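Local coordinates for cell division control protein 45 cdc45 putative (Entamoeba histolytica, PDB 6CC2), which probably acts in DNA replication as the Cdc45 subunit of the CMG replicative helicase, alongside MCM2-7 and GINS, as in other eukaryotes, at residues A[295-305]-A[317-328]; A[357-368]-A[393-403]. One frame throughout, in Å; residues are numbered along the deposited sequence.

Interaction 1: A[295-305]-A[317-328]; sequences LIADMGIPLSQ and MKNKFLLKMEGY. With EDO (1,2-ethanediol), chain L.
Met-299, a selenomethionine like Met-317, supplies the tight part of this contact. With CG anti to the carbonyl carbon and a straight chi2 (-172°), its chain carries SE to the edges of two rings of helix 315-331, 4.1 Å from Phe-321 CD1. SE stands near the plane of both rings, 88° off the normal in the case of Phe-321, and makes a Met-aromatic contact with each. Its CG packs on Tyr-328, against which Leu-295 CD2 also presses, 3.6 Å from Tyr-328 CE2. A second apolar patch lies toward Met-317: Ile-301 sends CD1 to Phe-321 CB at 3.8 Å, while Met-317 SE rests against Pro-302 CD. Gln-305 crosses Met-317 at CG, its OE1 accepting a hydrogen bond from Ser-314 N.

The rim is looser and more solvent-facing. Its one firm polar link is Tyr-328 OH donating to Asp-298 OD2 at 2.6 Å, on the anti side of the carboxylate and 20° out of its plane. Lys-324 adds only a long salt bridge, its NZ 3.9 Å from Asp-298 OD2, and Lys-320 merely lies along the carbonyls of Met-299 and Gly-300.

Gly-300, with positive phi, ends the preceding helix in a Schellman motif and turns the chain along helix 315-331. The contact thus joins helices 288-298 and 303-306 to helix 315-331; Leu-267 of helix 267-273 touches both Ile-301 and Phe-321, and Phe-338 of strand 338-344 meets Leu-322 and Glu-326.

Interaction 2: A[357-368]-A[393-403]; sequences AAHAIGSIITND and YDFGFAKCIES
Helices 357-364 and 393-403 cross at 75° with their axes 7.7 Å apart, and the CA atoms of Ala-360 and Gly-396 come within 4.1 Å of each other. That closeness depends on small residues: Gly-396, with only hydrogens on CA, lets the backbone and methyl of Ala-360 come this near.

Around this crossing point the aromatic side chains of the second helix frame the first. Ala-360 CB lies in the plane of the Tyr-393 ring, at its edge, and reaches Phe-397 CD1 at 3.8 Å. Ala-357 CB meets Tyr-393 CE1 at 3.6 Å. Farther along, Ile-364 CD1 abuts the edge of Phe-395, and Ser-363 CB packs on Cys-400 CB.

Lys-399 carries the polar half. Its CG is anti to the backbone N (chi1 -174°) and the chain stays extended to the end, running past Ser-363 OG and delivering NZ to the carbonyls at the C-terminal end of helix 354-364. The bond from Lys-399 NZ to Thr-366 O is 2.8 Å, in the carbonyl plane with a C=O...N angle of 158°; those to Ser-363 O (3.0 Å) and Ile-364 O are weak. The ammonium therefore sits where the helix dipole would probably stabilise a positive charge. Thr-366 OG1 bonds back to Gly-362 O at 2.7 Å, helping to hold the turn that presents these carbonyls. Asp-368 CB packs on Lys-399 CE, but its carboxylate forms a salt bridge with Lys-446.

The arrangement combines close helix packing through a glycine-alanine contact with a lysine ammonium bound to carbonyls at the end of a helix; it lies in the buried helical core of this Cdc45, where Trp-202 and Ile-206 of helix 199-213 also pack on Ala-357.

How the interactions relate
Interaction 1 closes before interaction 2 opens, so the two contacts follow in series along the chain. Their centres are 27 Å apart and their nearest atoms about 14 Å, so neither touches the other. Interaction 1 lies peripherally, about 30 Å from the centre of the chain, whereas interaction 2 is buried about 12 Å from it. Strand 338-344 falls between helix 315-331 and helix 354-364 in sequence. The loop between strand 251-257 and helix 267-273 is a neighbour of both: its Leu-259 touches Phe-321 in interaction 1, and its Leu-261 touches Phe-397 and Cys-400 in interaction 2, linking a helix pair at the molecule's edge to one in its interior.

Interaction 1: A[295-305]-A[317-328]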
loop_
_atom_site.group_PDB
_atom_site.type_symbol
_atom_site.label_atom_id
_atom_site.label_comp_id
_atom_site.label_asym_id
_atom_site.label_seq_id
_atom_site.Cartn_x
_atom_site.Cartn_y
_atom_site.Cartn_z
ATOM N N LEU A 295 29.190 -6.284 8.664
ATOM C CA LEU A 295 28.546 -7.188 7.724
ATOM C C LEU A 295 29.040 -6.937 6.300
ATOM O O LEU A 295 29.332 -7.884 5.561
ATOM C CB LEU A 295 27.033 -7.019 7.806
ATOM C CG LEU A 295 26.107 -7.953 7.021
ATOM C CD1 LEU A 295 26.073 -7.620 5.536
ATOM C CD2 LEU A 295 26.509 -9.406 7.242
ATOM N N ILE A 296 29.120 -5.668 5.898
ATOM C CA ILE A 296 29.560 -5.356 4.544
ATOM C C ILE A 296 30.978 -5.867 4.326
ATOM O O ILE A 296 31.302 -6.432 3.275
ATOM C CB ILE A 296 29.462 -3.850 4.284
ATOM C CG1 ILE A 296 28.023 -3.337 4.440
ATOM C CG2 ILE A 296 29.986 -3.525 2.869
ATOM C CD1 ILE A 296 27.023 -4.012 3.526
ATOM N N ALA A 297 31.845 -5.682 5.324
ATOM C CA ALA A 297 33.216 -6.179 5.240
ATOM C C ALA A 297 33.254 -7.701 5.184
ATOM O O ALA A 297 34.111 -8.277 4.499
ATOM C CB ALA A 297 34.029 -5.658 6.418
ATOM N N ASP A 298 32.341 -8.365 5.890
ATOM C CA ASP A 298 32.268 -9.817 5.840
ATOM C C ASP A 298 31.987 -10.327 4.433
ATOM O O ASP A 298 32.373 -11.453 4.097
ATOM C CB ASP A 298 31.174 -10.320 6.788
ATOM C CG ASP A 298 31.239 -11.824 7.006
ATOM O OD1 ASP A 298 31.994 -12.259 7.900
ATOM O OD2 ASP A 298 30.542 -12.570 6.283
HETATM N N MSE A 299 31.301 -9.537 3.613
HETATM C CA MSE A 299 31.011 -9.936 2.240
HETATM C C MSE A 299 32.217 -9.726 1.327
HETATM O O MSE A 299 32.219 -10.165 0.172
HETATM C CB MSE A 299 29.810 -9.157 1.701
HETATM C CG MSE A 299 28.542 -9.449 2.444
HETATM SE SE MSE A 299 27.004 -8.633 1.561
HETATM C CE MSE A 299 27.508 -6.811 1.711
ATOM N N GLY A 300 33.241 -9.063 1.859
ATOM C CA GLY A 300 34.410 -8.729 1.073
ATOM C C GLY A 300 34.202 -7.594 0.108
ATOM O O GLY A 300 34.913 -7.506 -0.901
ATOM N N ILE A 301 33.250 -6.713 0.384
ATOM C CA ILE A 301 32.938 -5.586 -0.488
ATOM C C ILE A 301 33.394 -4.303 0.200
ATOM O O ILE A 301 32.905 -3.989 1.292
ATOM C CB ILE A 301 31.440 -5.528 -0.810
ATOM C CG1 ILE A 301 30.998 -6.826 -1.494
ATOM C CG2 ILE A 301 31.120 -4.318 -1.676
ATOM C CD1 ILE A 301 29.492 -6.959 -1.645
ATOM N N PRO A 302 34.287 -3.524 -0.401
ATOM C CA PRO A 302 34.662 -2.243 0.214
ATOM C C PRO A 302 33.499 -1.256 0.203
ATOM O O PRO A 302 32.600 -1.314 -0.637
ATOM C CB PRO A 302 35.833 -1.749 -0.651
ATOM C CG PRO A 302 35.662 -2.435 -1.961
ATOM C CD PRO A 302 35.008 -3.775 -1.663
ATOM N N LEU A 303 33.529 -0.325 1.158
ATOM C CA LEU A 303 32.461 0.673 1.217
ATOM C C LEU A 303 32.424 1.535 -0.043
ATOM O O LEU A 303 31.352 2.001 -0.444
ATOM C CB LEU A 303 32.633 1.547 2.453
ATOM C CG LEU A 303 32.324 0.893 3.796
ATOM C CD1 LEU A 303 32.427 1.944 4.904
ATOM C CD2 LEU A 303 30.945 0.253 3.829
ATOM N N SER A 304 33.566 1.749 -0.686
ATOM C CA SER A 304 33.583 2.530 -1.920
ATOM C C SER A 304 32.772 1.855 -3.018
ATOM O O SER A 304 32.247 2.533 -3.907
ATOM C CB SER A 304 35.022 2.740 -2.389
ATOM O OG SER A 304 35.615 1.500 -2.717
ATOM N N GLN A 305 32.675 0.532 -2.986
ATOM C CA GLN A 305 31.830 -0.198 -3.925
ATOM C C GLN A 305 30.395 -0.291 -3.440
ATOM O O GLN A 305 29.459 -0.121 -4.228
ATOM C CB GLN A 305 32.399 -1.604 -4.164
ATOM C CG GLN A 305 33.645 -1.638 -5.072
ATOM C CD GLN A 305 33.308 -1.404 -6.544
ATOM O OE1 GLN A 305 32.323 -1.926 -7.065
ATOM N NE2 GLN A 305 34.138 -0.617 -7.220
HETATM N N MSE A 317 31.516 -7.478 -7.695
HETATM C CA MSE A 317 31.027 -7.174 -6.368
HETATM C C MSE A 317 29.575 -7.655 -6.244
HETATM O O MSE A 317 29.164 -8.118 -5.195
HETATM C CB MSE A 317 31.108 -5.680 -6.064
HETATM C CG MSE A 317 32.523 -5.149 -5.931
HETATM SE SE MSE A 317 33.609 -6.047 -4.557
HETATM C CE MSE A 317 34.580 -7.285 -5.735
ATOM N N LYS A 318 28.822 -7.558 -7.342
ATOM C CA LYS A 318 27.445 -8.041 -7.318
ATOM C C LYS A 318 27.406 -9.550 -7.086
ATOM O O LYS A 318 26.542 -10.048 -6.350
ATOM C CB LYS A 318 26.740 -7.684 -8.624
ATOM C CG LYS A 318 26.390 -6.211 -8.752
ATOM C CD LYS A 318 25.739 -5.915 -10.087
ATOM C CE LYS A 318 25.258 -4.472 -10.158
ATOM N NZ LYS A 318 25.836 -3.740 -11.313
ATOM N N ASN A 319 28.327 -10.280 -7.710
ATOM C CA ASN A 319 28.392 -11.735 -7.544
ATOM C C ASN A 319 28.728 -12.093 -6.099
ATOM O O ASN A 319 28.134 -13.015 -5.528
ATOM C CB ASN A 319 29.420 -12.346 -8.492
ATOM C CG ASN A 319 29.014 -12.253 -9.964
ATOM O OD1 ASN A 319 27.843 -12.129 -10.294
ATOM N ND2 ASN A 319 29.994 -12.314 -10.845
ATOM N N LYS A 320 29.661 -11.357 -5.485
ATOM C CA LYS A 320 29.990 -11.586 -4.078
ATOM C C LYS A 320 28.785 -11.340 -3.187
ATOM O O LYS A 320 28.496 -12.124 -2.274
ATOM C CB LYS A 320 31.152 -10.684 -3.634
ATOM C CG LYS A 320 32.530 -11.205 -3.976
ATOM C CD LYS A 320 33.619 -10.181 -3.592
ATOM C CE LYS A 320 34.771 -10.829 -2.840
ATOM N NZ LYS A 320 36.032 -10.100 -3.062
ATOM N N PHE A 321 28.079 -10.232 -3.424
ATOM C CA PHE A 321 26.901 -9.892 -2.625
ATOM C C PHE A 321 25.838 -10.977 -2.736
ATOM O O PHE A 321 25.312 -11.457 -1.724
ATOM C CB PHE A 321 26.374 -8.533 -3.088
ATOM C CG PHE A 321 24.904 -8.332 -2.855
ATOM C CD1 PHE A 321 24.392 -8.212 -1.582
ATOM C CD2 PHE A 321 24.034 -8.254 -3.937
ATOM C CE1 PHE A 321 23.026 -8.020 -1.384
ATOM C CE2 PHE A 321 22.677 -8.071 -3.746
ATOM C CZ PHE A 321 22.176 -7.955 -2.465
ATOM N N LEU A 322 25.529 -11.406 -3.956
ATOM C CA LEU A 322 24.497 -12.416 -4.146
ATOM C C LEU A 322 24.857 -13.717 -3.438
ATOM O O LEU A 322 24.018 -14.327 -2.763
ATOM C CB LEU A 322 24.287 -12.671 -5.637
ATOM C CG LEU A 322 23.487 -13.911 -6.035
ATOM C CD1 LEU A 322 22.086 -13.880 -5.449
ATOM C CD2 LEU A 322 23.431 -14.048 -7.558
ATOM N N LEU A 323 26.096 -14.172 -3.590
ATOM C CA LEU A 323 26.480 -15.436 -2.967
ATOM C C LEU A 323 26.436 -15.330 -1.449
ATOM O O LEU A 323 25.958 -16.247 -0.771
ATOM C CB LEU A 323 27.872 -15.839 -3.429
ATOM C CG LEU A 323 28.399 -17.172 -2.885
ATOM C CD1 LEU A 323 27.425 -18.291 -3.214
ATOM C CD2 LEU A 323 29.786 -17.483 -3.448
ATOM N N LYS A 324 26.937 -14.224 -0.897
ATOM C CA LYS A 324 26.922 -14.038 0.545
ATOM C C LYS A 324 25.500 -13.944 1.078
ATOM O O LYS A 324 25.187 -14.540 2.120
ATOM C CB LYS A 324 27.723 -12.785 0.910
ATOM C CG LYS A 324 29.248 -12.974 0.805
ATOM C CD LYS A 324 29.725 -13.986 1.819
ATOM C CE LYS A 324 31.197 -13.776 2.184
ATOM N NZ LYS A 324 31.644 -14.741 3.207
HETATM N N MSE A 325 24.619 -13.227 0.369
HETATM C CA MSE A 325 23.246 -13.037 0.812
HETATM C C MSE A 325 22.462 -14.341 0.758
HETATM O O MSE A 325 21.589 -14.586 1.598
HETATM C CB MSE A 325 22.555 -11.971 -0.022
HETATM C CG MSE A 325 22.911 -10.551 0.364
HETATM SE SE MSE A 325 22.295 -10.069 2.171
HETATM C CE MSE A 325 20.400 -10.354 1.932
ATOM N N GLU A 326 22.761 -15.181 -0.234
ATOM C CA GLU A 326 22.171 -16.509 -0.271
ATOM C C GLU A 326 22.451 -17.251 1.028
ATOM O O GLU A 326 21.533 -17.802 1.646
ATOM C CB GLU A 326 22.701 -17.287 -1.475
ATOM C CG GLU A 326 22.123 -16.828 -2.809
ATOM C CD GLU A 326 22.643 -17.630 -3.990
ATOM O OE1 GLU A 326 23.383 -18.613 -3.768
ATOM O OE2 GLU A 326 22.312 -17.278 -5.140
ATOM N N GLY A 327 23.718 -17.250 1.469
ATOM C CA GLY A 327 24.060 -17.894 2.728
ATOM C C GLY A 327 23.418 -17.213 3.922
ATOM O O GLY A 327 22.832 -17.870 4.786
ATOM N N TYR A 328 23.516 -15.883 3.990
ATOM C CA TYR A 328 22.895 -15.163 5.101
ATOM C C TYR A 328 21.402 -15.479 5.183
ATOM O O TYR A 328 20.841 -15.594 6.274
ATOM C CB TYR A 328 23.091 -13.655 4.947
ATOM C CG TYR A 328 24.524 -13.174 4.997
ATOM C CD1 TYR A 328 25.503 -13.884 5.674
ATOM C CD2 TYR A 328 24.889 -11.994 4.371
ATOM C CE1 TYR A 328 26.812 -13.428 5.720
ATOM C CE2 TYR A 328 26.177 -11.527 4.412
ATOM C CZ TYR A 328 27.139 -12.249 5.082
ATOM O OH TYR A 328 28.425 -11.769 5.105
HETATM C C1 EDO L . 26.675 -5.162 -14.261
HETATM O O1 EDO L . 27.235 -4.459 -13.143
HETATM C C2 EDO L . 25.179 -4.885 -14.381
HETATM O O2 EDO L . 24.944 -3.473 -14.498
#

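Interaction 2: A[357-368]-A[393-403]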
loop_
_atom_site.group_PDB
_atom_site.type_symbol
_atom_site.label_atom_id
_atom_site.label_comp_id
_atom_site.label_asym_id
_atom_site.label_seq_id
_atom_site.Cartn_x
_atom_site.Cartn_y
_atom_site.Cartn_z
ATOM N N ALA A 357 8.249 -0.267 -9.373
ATOM C CA ALA A 357 7.155 0.612 -9.747
ATOM C C ALA A 357 6.141 0.758 -8.618
ATOM O O ALA A 357 5.621 1.863 -8.385
ATOM C CB ALA A 357 6.485 0.076 -11.004
ATOM N N ALA A 358 5.817 -0.349 -7.922
ATOM C CA ALA A 358 4.897 -0.241 -6.793
ATOM C C ALA A 358 5.472 0.635 -5.673
ATOM O O ALA A 358 4.743 1.420 -5.039
ATOM C CB ALA A 358 4.531 -1.621 -6.288
ATOM N N HIS A 359 6.766 0.527 -5.410
ATOM C CA HIS A 359 7.379 1.405 -4.406
ATOM C C HIS A 359 7.276 2.862 -4.851
ATOM O O HIS A 359 6.942 3.749 -4.052
ATOM C CB HIS A 359 8.849 1.031 -4.169
ATOM C CG HIS A 359 9.049 -0.180 -3.329
ATOM N ND1 HIS A 359 8.582 -0.279 -2.035
ATOM C CD2 HIS A 359 9.725 -1.329 -3.580
ATOM C CE1 HIS A 359 8.934 -1.451 -1.533
ATOM N NE2 HIS A 359 9.634 -2.106 -2.445
ATOM N N ALA A 360 7.572 3.128 -6.116
ATOM C CA ALA A 360 7.599 4.491 -6.617
ATOM C C ALA A 360 6.208 5.100 -6.575
ATOM O O ALA A 360 6.028 6.230 -6.120
ATOM C CB ALA A 360 8.132 4.522 -8.050
ATOM N N ILE A 361 5.207 4.364 -7.081
ATOM C CA ILE A 361 3.838 4.882 -7.095
ATOM C C ILE A 361 3.308 5.011 -5.676
ATOM O O ILE A 361 2.630 5.998 -5.341
ATOM C CB ILE A 361 2.940 3.981 -7.966
ATOM C CG1 ILE A 361 3.479 3.942 -9.401
ATOM C CG2 ILE A 361 1.481 4.467 -7.942
ATOM C CD1 ILE A 361 2.899 2.826 -10.258
ATOM N N GLY A 362 3.604 4.024 -4.814
ATOM C CA GLY A 362 3.171 4.110 -3.432
ATOM C C GLY A 362 3.711 5.354 -2.749
ATOM O O GLY A 362 3.007 6.007 -1.972
ATOM N N SER A 363 4.949 5.720 -3.067
ATOM C CA SER A 363 5.521 6.939 -2.521
ATOM C C SER A 363 4.852 8.179 -3.093
ATOM O O SER A 363 4.561 9.129 -2.358
ATOM C CB SER A 363 7.031 6.962 -2.789
ATOM O OG SER A 363 7.623 8.156 -2.286
ATOM N N ILE A 364 4.589 8.192 -4.401
ATOM C CA ILE A 364 3.935 9.367 -4.998
ATOM C C ILE A 364 2.585 9.638 -4.332
ATOM O O ILE A 364 2.217 10.797 -4.088
ATOM C CB ILE A 364 3.779 9.178 -6.519
ATOM C CG1 ILE A 364 5.116 9.232 -7.223
ATOM C CG2 ILE A 364 2.818 10.230 -7.101
ATOM C CD1 ILE A 364 5.895 10.491 -7.004
ATOM N N ILE A 365 1.810 8.592 -4.031
ATOM C CA ILE A 365 0.479 8.795 -3.463
ATOM C C ILE A 365 0.506 8.953 -1.942
ATOM O O ILE A 365 -0.552 9.054 -1.309
ATOM C CB ILE A 365 -0.485 7.647 -3.846
ATOM C CG1 ILE A 365 -0.071 6.332 -3.209
ATOM C CG2 ILE A 365 -0.566 7.518 -5.365
ATOM C CD1 ILE A 365 -1.135 5.256 -3.347
ATOM N N THR A 366 1.687 8.965 -1.332
ATOM C CA THR A 366 1.796 9.278 0.085
ATOM C C THR A 366 1.828 10.789 0.255
ATOM O O THR A 366 2.698 11.451 -0.304
ATOM C CB THR A 366 3.061 8.645 0.658
ATOM O OG1 THR A 366 3.004 7.217 0.483
ATOM C CG2 THR A 366 3.198 8.972 2.156
ATOM N N ASN A 367 0.914 11.329 1.058
ATOM C CA ASN A 367 0.913 12.769 1.336
ATOM C C ASN A 367 2.177 13.143 2.096
ATOM O O ASN A 367 2.420 12.624 3.180
ATOM C CB ASN A 367 -0.310 13.177 2.144
ATOM C CG ASN A 367 -1.607 12.966 1.401
ATOM O OD1 ASN A 367 -1.682 13.054 0.165
ATOM N ND2 ASN A 367 -2.658 12.717 2.163
ATOM N N ASP A 368 2.956 14.075 1.544
ATOM C CA ASP A 368 4.248 14.426 2.132
ATOM C C ASP A 368 4.533 15.922 2.075
ATOM O O ASP A 368 5.660 16.340 2.373
ATOM C CB ASP A 368 5.361 13.646 1.439
ATOM C CG ASP A 368 6.667 13.671 2.205
ATOM O OD1 ASP A 368 6.660 13.404 3.439
ATOM O OD2 ASP A 368 7.707 13.956 1.567
ATOM N N TYR A 393 9.713 7.567 -13.534
ATOM C CA TYR A 393 9.855 6.820 -12.294
ATOM C C TYR A 393 10.961 7.372 -11.408
ATOM O O TYR A 393 10.948 7.119 -10.200
ATOM C CB TYR A 393 10.124 5.341 -12.588
ATOM C CG TYR A 393 8.842 4.577 -12.897
ATOM C CD1 TYR A 393 8.028 4.123 -11.873
ATOM C CD2 TYR A 393 8.455 4.332 -14.207
ATOM C CE1 TYR A 393 6.864 3.444 -12.131
ATOM C CE2 TYR A 393 7.285 3.670 -14.489
ATOM C CZ TYR A 393 6.490 3.222 -13.443
ATOM O OH TYR A 393 5.328 2.554 -13.718
ATOM N N ASP A 394 11.881 8.156 -11.966
ATOM C CA ASP A 394 12.977 8.683 -11.146
ATOM C C ASP A 394 12.453 9.511 -9.981
ATOM O O ASP A 394 12.993 9.428 -8.868
ATOM C CB ASP A 394 13.929 9.514 -12.002
ATOM C CG ASP A 394 14.789 8.655 -12.900
ATOM O OD1 ASP A 394 14.899 7.442 -12.624
ATOM O OD2 ASP A 394 15.354 9.195 -13.874
ATOM N N PHE A 395 11.414 10.317 -10.216
ATOM C CA PHE A 395 10.853 11.144 -9.150
ATOM C C PHE A 395 10.274 10.275 -8.035
ATOM O O PHE A 395 10.446 10.582 -6.848
ATOM C CB PHE A 395 9.779 12.070 -9.726
ATOM C CG PHE A 395 9.206 13.036 -8.725
ATOM C CD1 PHE A 395 9.906 14.175 -8.360
ATOM C CD2 PHE A 395 7.970 12.806 -8.153
ATOM C CE1 PHE A 395 9.379 15.063 -7.442
ATOM C CE2 PHE A 395 7.440 13.689 -7.230
ATOM C CZ PHE A 395 8.144 14.817 -6.877
ATOM N N GLY A 396 9.581 9.197 -8.399
ATOM C CA GLY A 396 9.051 8.283 -7.394
ATOM C C GLY A 396 10.142 7.556 -6.633
ATOM O O GLY A 396 10.050 7.404 -5.416
ATOM N N PHE A 397 11.171 7.075 -7.340
ATOM C CA PHE A 397 12.301 6.453 -6.665
ATOM C C PHE A 397 12.919 7.427 -5.663
ATOM O O PHE A 397 13.208 7.067 -4.516
ATOM C CB PHE A 397 13.373 6.014 -7.664
ATOM C CG PHE A 397 12.926 4.975 -8.662
ATOM C CD1 PHE A 397 11.885 4.103 -8.394
ATOM C CD2 PHE A 397 13.572 4.876 -9.892
ATOM C CE1 PHE A 397 11.489 3.168 -9.342
ATOM C CE2 PHE A 397 13.189 3.940 -10.830
ATOM C CZ PHE A 397 12.150 3.071 -10.551
ATOM N N ALA A 398 13.105 8.686 -6.082
ATOM C CA ALA A 398 13.752 9.659 -5.197
ATOM C C ALA A 398 12.904 9.936 -3.965
ATOM O O ALA A 398 13.439 10.035 -2.843
ATOM C CB ALA A 398 14.024 10.960 -5.950
ATOM N N LYS A 399 11.585 10.086 -4.150
ATOM C CA LYS A 399 10.718 10.355 -3.010
ATOM C C LYS A 399 10.734 9.182 -2.033
ATOM O O LYS A 399 10.812 9.378 -0.806
ATOM C CB LYS A 399 9.292 10.633 -3.471
ATOM C CG LYS A 399 8.359 11.077 -2.351
ATOM C CD LYS A 399 6.941 11.397 -2.891
ATOM C CE LYS A 399 6.009 11.828 -1.762
ATOM N NZ LYS A 399 4.628 12.125 -2.266
ATOM N N CYS A 400 10.679 7.957 -2.563
ATOM C CA CYS A 400 10.716 6.773 -1.717
ATOM C C CYS A 400 12.032 6.685 -0.954
ATOM O O CYS A 400 12.055 6.368 0.235
ATOM C CB CYS A 400 10.500 5.524 -2.600
ATOM S SG CYS A 400 10.360 4.010 -1.698
ATOM N N ILE A 401 13.145 6.918 -1.645
ATOM C CA ILE A 401 14.453 6.834 -1.014
ATOM C C ILE A 401 14.586 7.878 0.089
ATOM O O ILE A 401 15.006 7.578 1.210
ATOM C CB ILE A 401 15.559 6.986 -2.070
ATOM C CG1 ILE A 401 15.683 5.679 -2.874
ATOM C CG2 ILE A 401 16.876 7.361 -1.417
ATOM C CD1 ILE A 401 16.553 5.801 -4.115
ATOM N N GLU A 402 14.230 9.122 -0.217
ATOM C CA GLU A 402 14.340 10.184 0.771
ATOM C C GLU A 402 13.464 9.908 1.993
ATOM O O GLU A 402 13.916 10.084 3.135
ATOM C CB GLU A 402 13.964 11.529 0.144
ATOM C CG GLU A 402 14.078 12.699 1.108
ATOM C CD GLU A 402 13.755 14.028 0.457
ATOM O OE1 GLU A 402 13.407 14.035 -0.742
ATOM O OE2 GLU A 402 13.849 15.067 1.145
ATOM N N SER A 403 12.215 9.489 1.773
ATOM C CA SER A 403 11.317 9.230 2.896
ATOM C C SER A 403 11.864 8.117 3.776
ATOM O O SER A 403 11.880 8.230 5.004
ATOM C CB SER A 403 9.917 8.885 2.390
ATOM O OG SER A 403 9.334 9.985 1.697
#